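Long-range contacts in exosome complex component Rrp42 (Pyrococcus abyssi, PDB 2PO1), which probably serves as a non-catalytic component of the RNA-degrading exosome and contributes to the structuring of the active site in its partner Rrp41: residues V62-I66 with A159-L164; T85-L89 with R105-A110; V112-G116 with S235-K239. All coordinates share one frame; numbering follows the deposited sequence.

Contact 1: V62-I66 with A159-L164; sequences VLVGI and AAIAAL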
# COMPACT_ATOMS: atom_id res chain seq x y z
N VAL C 62 -8.59 11.63 -24.10
CA VAL C 62 -8.21 11.82 -22.74
C VAL C 62 -8.95 13.02 -22.16
O VAL C 62 -9.20 13.99 -22.87
CB VAL C 62 -6.69 11.96 -22.58
CG1 VAL C 62 -5.92 11.31 -23.70
CG2 VAL C 62 -6.33 13.31 -22.36
N LEU C 63 -9.40 12.90 -20.92
CA LEU C 63 -10.07 14.00 -20.26
C LEU C 63 -9.15 14.50 -19.23
O LEU C 63 -8.62 13.69 -18.40
CB LEU C 63 -11.20 13.43 -19.42
CG LEU C 63 -12.56 14.09 -19.36
CD1 LEU C 63 -13.46 13.50 -18.20
CD2 LEU C 63 -12.59 15.67 -19.52
N VAL C 64 -9.03 15.81 -19.15
CA VAL C 64 -8.28 16.38 -18.04
C VAL C 64 -9.17 17.32 -17.31
O VAL C 64 -9.95 18.10 -17.92
CB VAL C 64 -7.01 17.18 -18.54
CG1 VAL C 64 -6.34 17.98 -17.39
CG2 VAL C 64 -6.10 16.22 -19.11
N GLY C 65 -9.12 17.20 -16.00
CA GLY C 65 -9.90 18.11 -15.14
C GLY C 65 -8.90 18.91 -14.33
O GLY C 65 -7.84 18.38 -13.95
N ILE C 66 -9.19 20.20 -14.11
CA ILE C 66 -8.38 21.04 -13.25
C ILE C 66 -9.20 21.33 -12.05
O ILE C 66 -10.34 21.74 -12.18
CB ILE C 66 -8.01 22.40 -13.93
CG1 ILE C 66 -7.29 22.16 -15.27
CG2 ILE C 66 -7.22 23.27 -12.97
CD1 ILE C 66 -5.93 21.49 -15.23
N ALA C 159 -4.61 18.20 -23.82
CA ALA C 159 -5.71 18.30 -22.85
C ALA C 159 -5.32 19.10 -21.62
O ALA C 159 -6.14 19.84 -21.10
CB ALA C 159 -6.20 16.94 -22.45
N ALA C 160 -4.08 18.94 -21.14
CA ALA C 160 -3.67 19.53 -19.84
C ALA C 160 -3.60 21.02 -20.03
O ALA C 160 -4.21 21.78 -19.28
CB ALA C 160 -2.33 18.97 -19.34
N ILE C 161 -2.94 21.47 -21.09
CA ILE C 161 -2.81 22.88 -21.25
C ILE C 161 -4.15 23.49 -21.67
O ILE C 161 -4.46 24.65 -21.31
CB ILE C 161 -1.64 23.29 -22.21
CG1 ILE C 161 -1.36 24.80 -22.08
CG2 ILE C 161 -1.93 22.88 -23.60
CD1 ILE C 161 -0.67 25.09 -20.68
N ALA C 162 -4.94 22.74 -22.42
CA ALA C 162 -6.24 23.30 -22.81
C ALA C 162 -7.12 23.41 -21.57
O ALA C 162 -7.90 24.34 -21.44
CB ALA C 162 -6.91 22.44 -23.92
N ALA C 163 -7.00 22.47 -20.64
CA ALA C 163 -7.86 22.51 -19.45
C ALA C 163 -7.41 23.71 -18.57
O ALA C 163 -8.23 24.47 -18.06
CB ALA C 163 -7.76 21.19 -18.70
N LEU C 164 -6.10 23.93 -18.48
CA LEU C 164 -5.55 25.06 -17.68
C LEU C 164 -5.98 26.41 -18.27
O LEU C 164 -6.33 27.37 -17.55
CB LEU C 164 -4.03 24.92 -17.67
CG LEU C 164 -3.53 23.86 -16.71
CD1 LEU C 164 -2.08 23.70 -17.01
CD2 LEU C 164 -3.68 24.39 -15.29
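Val64 spreads its two methyls against Ala159 and Ala163, an interlock at the middle of the contact between 62-66 and 159-164, where strand 60-71 packs on helix 152-166 in the RNase PH fold and helices cover one face of a mixed sheet. It is a worked example of how alanines let a helix settle closely onto a strand. The two alanines stand one turn apart and present single methyl bumps; the strand answers with Val62, Val64 and Ile66, all directed at the helix. The methyl of Ala159 drops between two valines, with its CB 3.6 Å from Val62 CG2 and 3.4 Å from Val64 CG2, the second pair being tighter than ordinary van der Waals contact. One turn on, Ala163 CB fills the next hollow, 3.7 Å from Val64 CG1 and 3.6 Å from Ile66 CG1. Val64 is thus a bump in its turn: with CG1 anti to the backbone N (chi1 171°), that methyl points into the helix between Ala163 CB and Ala160 CA, while CG2 is left to press on Ala159.

The local axes come within 7.7 Å of each other at a crossing angle of -37°, a separation bridged here by the single methyls of Ala159 and Ala163. Ala53 on strand 51-57 also touches Ala163, and Ile141 of strand 135-147 touches both Val64 and Ile66, so neighbouring strands also pack on these residues. Leu63, pointing to the far face of the sheet, packs on an aromatic side chain of another protein chain.

At the last residues the small bumps give way to a larger one. Ile66 bends at chi2 (-65°) and crosses Leu164 at about a right angle, bringing Ile66 CD1 to 3.7 Å from Leu164 CD2.

Contact 2: T85-L89 with R105-A110; sequences TNVEL and RAIELA. With nucleotides of chain A.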
# COMPACT_ATOMS: atom_id res chain seq x y z
N THR C 85 0.44 16.97 -11.18
CA THR C 85 -0.07 16.30 -12.35
C THR C 85 -0.15 14.84 -12.09
O THR C 85 0.83 14.23 -11.58
CB THR C 85 0.88 16.60 -13.53
OG1 THR C 85 1.06 18.01 -13.58
CG2 THR C 85 0.32 16.12 -14.85
N ASN C 86 -1.34 14.30 -12.30
CA ASN C 86 -1.56 12.88 -12.15
C ASN C 86 -2.23 12.37 -13.36
O ASN C 86 -3.17 12.99 -13.88
CB ASN C 86 -2.41 12.51 -10.91
CG ASN C 86 -2.45 11.03 -10.67
OD1 ASN C 86 -3.52 10.38 -10.77
ND2 ASN C 86 -1.32 10.47 -10.28
N VAL C 87 -1.75 11.20 -13.84
CA VAL C 87 -2.39 10.54 -14.99
C VAL C 87 -2.91 9.21 -14.47
O VAL C 87 -2.16 8.43 -13.90
CB VAL C 87 -1.35 10.27 -16.03
CG1 VAL C 87 -1.88 9.30 -17.08
CG2 VAL C 87 -0.90 11.61 -16.67
N GLU C 88 -4.21 9.01 -14.64
CA GLU C 88 -4.86 7.76 -14.46
C GLU C 88 -5.08 7.09 -15.81
O GLU C 88 -5.77 7.61 -16.73
CB GLU C 88 -6.19 7.98 -13.76
CG GLU C 88 -6.05 8.60 -12.36
CD GLU C 88 -5.38 7.63 -11.39
OE1 GLU C 88 -4.33 7.96 -10.80
OE2 GLU C 88 -5.87 6.52 -11.28
N LEU C 89 -4.41 5.97 -15.94
CA LEU C 89 -4.55 5.06 -17.11
C LEU C 89 -5.66 4.13 -16.67
O LEU C 89 -5.41 3.05 -16.16
CB LEU C 89 -3.23 4.32 -17.30
CG LEU C 89 -2.30 4.95 -18.35
CD1 LEU C 89 -2.50 6.40 -18.77
CD2 LEU C 89 -0.83 4.60 -18.19
N ARG C 105 4.22 3.80 -16.81
CA ARG C 105 3.74 4.55 -18.00
C ARG C 105 3.01 5.77 -17.56
O ARG C 105 3.20 6.82 -18.12
CB ARG C 105 2.81 3.72 -18.90
CG ARG C 105 3.50 2.53 -19.53
CD ARG C 105 2.50 1.48 -20.07
NE ARG C 105 1.57 1.00 -19.04
CZ ARG C 105 0.49 0.29 -19.29
NH1 ARG C 105 0.21 -0.06 -20.54
NH2 ARG C 105 -0.32 -0.09 -18.29
N ALA C 106 2.14 5.64 -16.56
CA ALA C 106 1.32 6.75 -16.12
C ALA C 106 2.23 7.80 -15.48
O ALA C 106 2.03 9.00 -15.66
CB ALA C 106 0.31 6.27 -15.05
N ILE C 107 3.21 7.33 -14.72
CA ILE C 107 4.11 8.18 -14.03
C ILE C 107 4.97 8.95 -15.01
O ILE C 107 5.17 10.15 -14.82
CB ILE C 107 4.98 7.38 -13.06
CG1 ILE C 107 4.09 6.97 -11.89
CG2 ILE C 107 6.10 8.23 -12.61
CD1 ILE C 107 4.61 5.82 -11.05
N GLU C 108 5.45 8.32 -16.07
CA GLU C 108 6.27 9.05 -17.02
C GLU C 108 5.43 10.07 -17.79
O GLU C 108 5.88 11.18 -18.03
CB GLU C 108 6.96 8.07 -17.99
CG GLU C 108 7.55 8.77 -19.24
CD GLU C 108 8.12 7.74 -20.19
OE1 GLU C 108 9.34 7.74 -20.39
OE2 GLU C 108 7.37 6.86 -20.64
N LEU C 109 4.21 9.70 -18.17
CA LEU C 109 3.30 10.63 -18.85
C LEU C 109 3.06 11.82 -17.97
O LEU C 109 3.20 12.91 -18.40
CB LEU C 109 1.95 9.93 -19.09
CG LEU C 109 2.00 8.91 -20.25
CD1 LEU C 109 0.75 8.03 -20.24
CD2 LEU C 109 2.15 9.61 -21.61
N ALA C 110 2.71 11.60 -16.70
CA ALA C 110 2.46 12.73 -15.78
C ALA C 110 3.65 13.66 -15.66
O ALA C 110 3.52 14.86 -15.53
CB ALA C 110 2.12 12.21 -14.39
P A A 4 -5.24 -1.32 -4.18
OP1 A A 4 -5.92 -2.61 -3.90
OP2 A A 4 -3.80 -1.31 -4.57
O5' A A 4 -5.37 -0.43 -2.83
C5' A A 4 -5.40 1.01 -2.81
C4' A A 4 -4.01 1.64 -2.74
O4' A A 4 -3.27 1.47 -3.99
C3' A A 4 -4.03 3.14 -2.41
O3' A A 4 -3.43 3.37 -1.13
C2' A A 4 -3.21 3.79 -3.54
O2' A A 4 -1.93 4.20 -3.09
C1' A A 4 -3.13 2.73 -4.66
N9 A A 4 -4.14 2.84 -5.75
C8 A A 4 -5.25 1.95 -6.03
N7 A A 4 -6.03 2.27 -7.04
C5 A A 4 -5.38 3.48 -7.49
C6 A A 4 -5.70 4.34 -8.56
N6 A A 4 -6.77 4.07 -9.36
N1 A A 4 -4.84 5.46 -8.76
C2 A A 4 -3.77 5.71 -7.93
N3 A A 4 -3.38 4.97 -6.89
C4 A A 4 -4.23 3.85 -6.72
O HOH W 1 0.56 9.44 -12.94
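Leu89 lays one methyl over the start of Ala106 and turns the other to Leu109, showing how a single side chain can span a helical turn. Its CD2 lies 3.5 Å from Ala106 N and also touches the CB atoms of Ala106 and Arg105, while Leu89 CD1 meets Leu109 CD1 at 3.9 Å, the two leucines crossing roughly at right angles. Its torsions lie away from the usual staggered values (chi1 -97°, chi2 19°). Val87 is staggered; placing CG1 anti to its own N leaves CG2 to nestle 3.6 Å from Ala110 N. Thr85 offers its methyl, CG2, to the Ala110 carbonyl, and its hydroxyl goes instead to Asp114 further along the helix. Beside the apolar contacts, a water accepts from Val87 N (3.0 Å) and donates weakly to Ala106 O.

Glu88 points away from the helix, to the RNA. Bent at chi2 (-67°), it brings OE2 to the Watson-Crick atoms of adenosine A4 of chain A: A4 N6 donates to Glu88 OE2 over 3.2 Å in a bond well short of straight. With an alanine here, that amino group would probably lose its carboxylate acceptor and a gap would open beside the base. Glu88 OE2 also stands 2.9 Å from A4 N1, itself normally an acceptor, a pairing that would be favourable if a proton lay between them, though the distance does not decide this. The strand shows an apolar face to the helix and a polar one to adenine.

Contact 3: V112-G116 with S235-K239; sequences VIDRG and SAVQK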
# COMPACT_ATOMS: atom_id res chain seq x y z
N VAL C 112 6.37 14.03 -17.59
CA VAL C 112 6.86 14.70 -18.78
C VAL C 112 5.91 15.85 -19.10
O VAL C 112 6.34 16.88 -19.54
CB VAL C 112 6.85 13.76 -19.96
CG1 VAL C 112 7.03 14.50 -21.26
CG2 VAL C 112 7.86 12.66 -19.76
N ILE C 113 4.61 15.66 -18.86
CA ILE C 113 3.65 16.67 -19.20
C ILE C 113 3.77 17.76 -18.13
O ILE C 113 3.66 18.94 -18.41
CB ILE C 113 2.16 16.07 -19.23
CG1 ILE C 113 1.93 15.21 -20.46
CG2 ILE C 113 1.11 17.18 -19.28
CD1 ILE C 113 2.57 15.78 -21.79
N ASP C 114 3.98 17.36 -16.89
CA ASP C 114 4.13 18.32 -15.85
C ASP C 114 5.33 19.18 -16.18
O ASP C 114 5.29 20.40 -16.02
CB ASP C 114 4.41 17.59 -14.55
CG ASP C 114 4.55 18.51 -13.39
OD1 ASP C 114 3.58 18.64 -12.61
OD2 ASP C 114 5.67 19.04 -13.23
N ARG C 115 6.41 18.53 -16.61
CA ARG C 115 7.64 19.25 -16.85
C ARG C 115 7.42 20.25 -17.92
O ARG C 115 7.89 21.38 -17.79
CB ARG C 115 8.77 18.32 -17.22
CG ARG C 115 9.21 17.61 -15.98
CD ARG C 115 10.60 17.11 -16.16
NE ARG C 115 10.70 16.14 -17.23
CZ ARG C 115 10.61 14.83 -17.06
NH1 ARG C 115 10.75 14.04 -18.10
NH2 ARG C 115 10.39 14.30 -15.85
N GLY C 116 6.67 19.86 -18.94
CA GLY C 116 6.42 20.76 -20.11
C GLY C 116 5.78 22.05 -19.64
O GLY C 116 6.06 23.11 -20.16
N SER C 235 10.47 22.99 -23.57
CA SER C 235 10.33 22.89 -22.11
C SER C 235 10.39 21.46 -21.64
O SER C 235 10.50 21.21 -20.45
CB SER C 235 9.03 23.55 -21.63
OG SER C 235 7.92 23.00 -22.32
N ALA C 236 10.38 20.49 -22.58
CA ALA C 236 10.66 19.11 -22.20
C ALA C 236 11.01 18.31 -23.40
O ALA C 236 10.53 18.56 -24.53
CB ALA C 236 9.43 18.47 -21.61
N VAL C 237 11.84 17.31 -23.16
CA VAL C 237 12.15 16.30 -24.17
C VAL C 237 12.21 15.02 -23.44
O VAL C 237 12.73 15.00 -22.33
CB VAL C 237 13.52 16.53 -24.82
CG1 VAL C 237 13.86 15.37 -25.82
CG2 VAL C 237 13.49 17.84 -25.59
N GLN C 238 11.69 13.97 -24.06
CA GLN C 238 11.72 12.66 -23.50
C GLN C 238 11.71 11.66 -24.64
O GLN C 238 10.68 11.40 -25.28
CB GLN C 238 10.50 12.43 -22.59
CG GLN C 238 10.57 11.16 -21.90
CD GLN C 238 11.05 11.26 -20.49
OE1 GLN C 238 11.66 12.25 -20.08
NE2 GLN C 238 10.74 10.22 -19.68
N LYS C 239 12.89 11.10 -24.88
CA LYS C 239 12.97 9.84 -25.59
C LYS C 239 12.38 8.84 -24.59
O LYS C 239 12.79 8.83 -23.40
CB LYS C 239 14.42 9.50 -25.88
CG LYS C 239 14.58 8.26 -26.73
CD LYS C 239 14.77 7.04 -25.88
CE LYS C 239 15.03 5.82 -26.79
NZ LYS C 239 15.52 4.67 -25.96
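Ser235 and Gly116 supply the hydrogen bond between these segments. Ser235 OG donates to Gly116 O over 2.9 Å, lying in the carbonyl plane and on a lone pair, with a C=O...OG angle of 116°. The hydroxyl reaches it because chi1 of 55° sets OG between the backbone N and the carbonyl carbon. Gly116 O is a shared acceptor, since Ser120 OG also bonds to it.

The van der Waals contacts run from Gly116 to Val112. Ala236 CB rests 4.1 Å from Gly116 CA and 4.0 Å from Val112 O. Val112 then sends CG2 against the amide of Gln238, 3.6 Å from Gln238 CD, so a methyl packs on the polar group of a side chain that bends at chi2.

Charged and polar ends gather beside it. The Arg115 chain, bent at chi3, crosses Gln238 at about a right angle and places its guanidinium edge by the amide, the two planes 34° apart. Arg115 NH1 lies 2.8 Å from Gln238 OE1, but the angle is poor for a hydrogen bond. Their firmer partners lie outside the two segments: another protein chain gives an acidic side chain to Arg115 NH2, in a salt bridge, and a polar one to Gln238 OE1, while Gln238 NE2 bonds to Glu108. Arg115 also packs on a phosphate of the bound RNA.

In the fold, 112-116 and 235-239 run roughly antiparallel, joining a helix of the domain 1 family region to the outermost strand of a sheet in the domain 2 region. Helix 152-166 neighbours the first through Ile113. Ser235 and Ala236 both face Thr227 of strand 222-228 in a classic beta bulge, and Val237 and Gln238 pair with an antiparallel strand of another protein chain, which carries the sheet across the interface.

In the fold
From the N terminus, strand 60-71 comes first and waits some ninety residues for helix 152-166 to close contact 1. Within that long loop, contact 2 closes a short one: strand 82-89 enters the same sheet and helix 104-118 turns back onto it. The helix then opens contact 3, whose partner strand 234-240 arrives only after contact 1 is complete, so contacts 1 and 3 cross along the chain while 2 and 3 follow in series. Ala160 meets Ile113 between contacts 1 and 3, and Glu108 probably bonds to Gln238 between 2 and 3. Helix 104-118 thereby ties the five-stranded sheet to the four-stranded one.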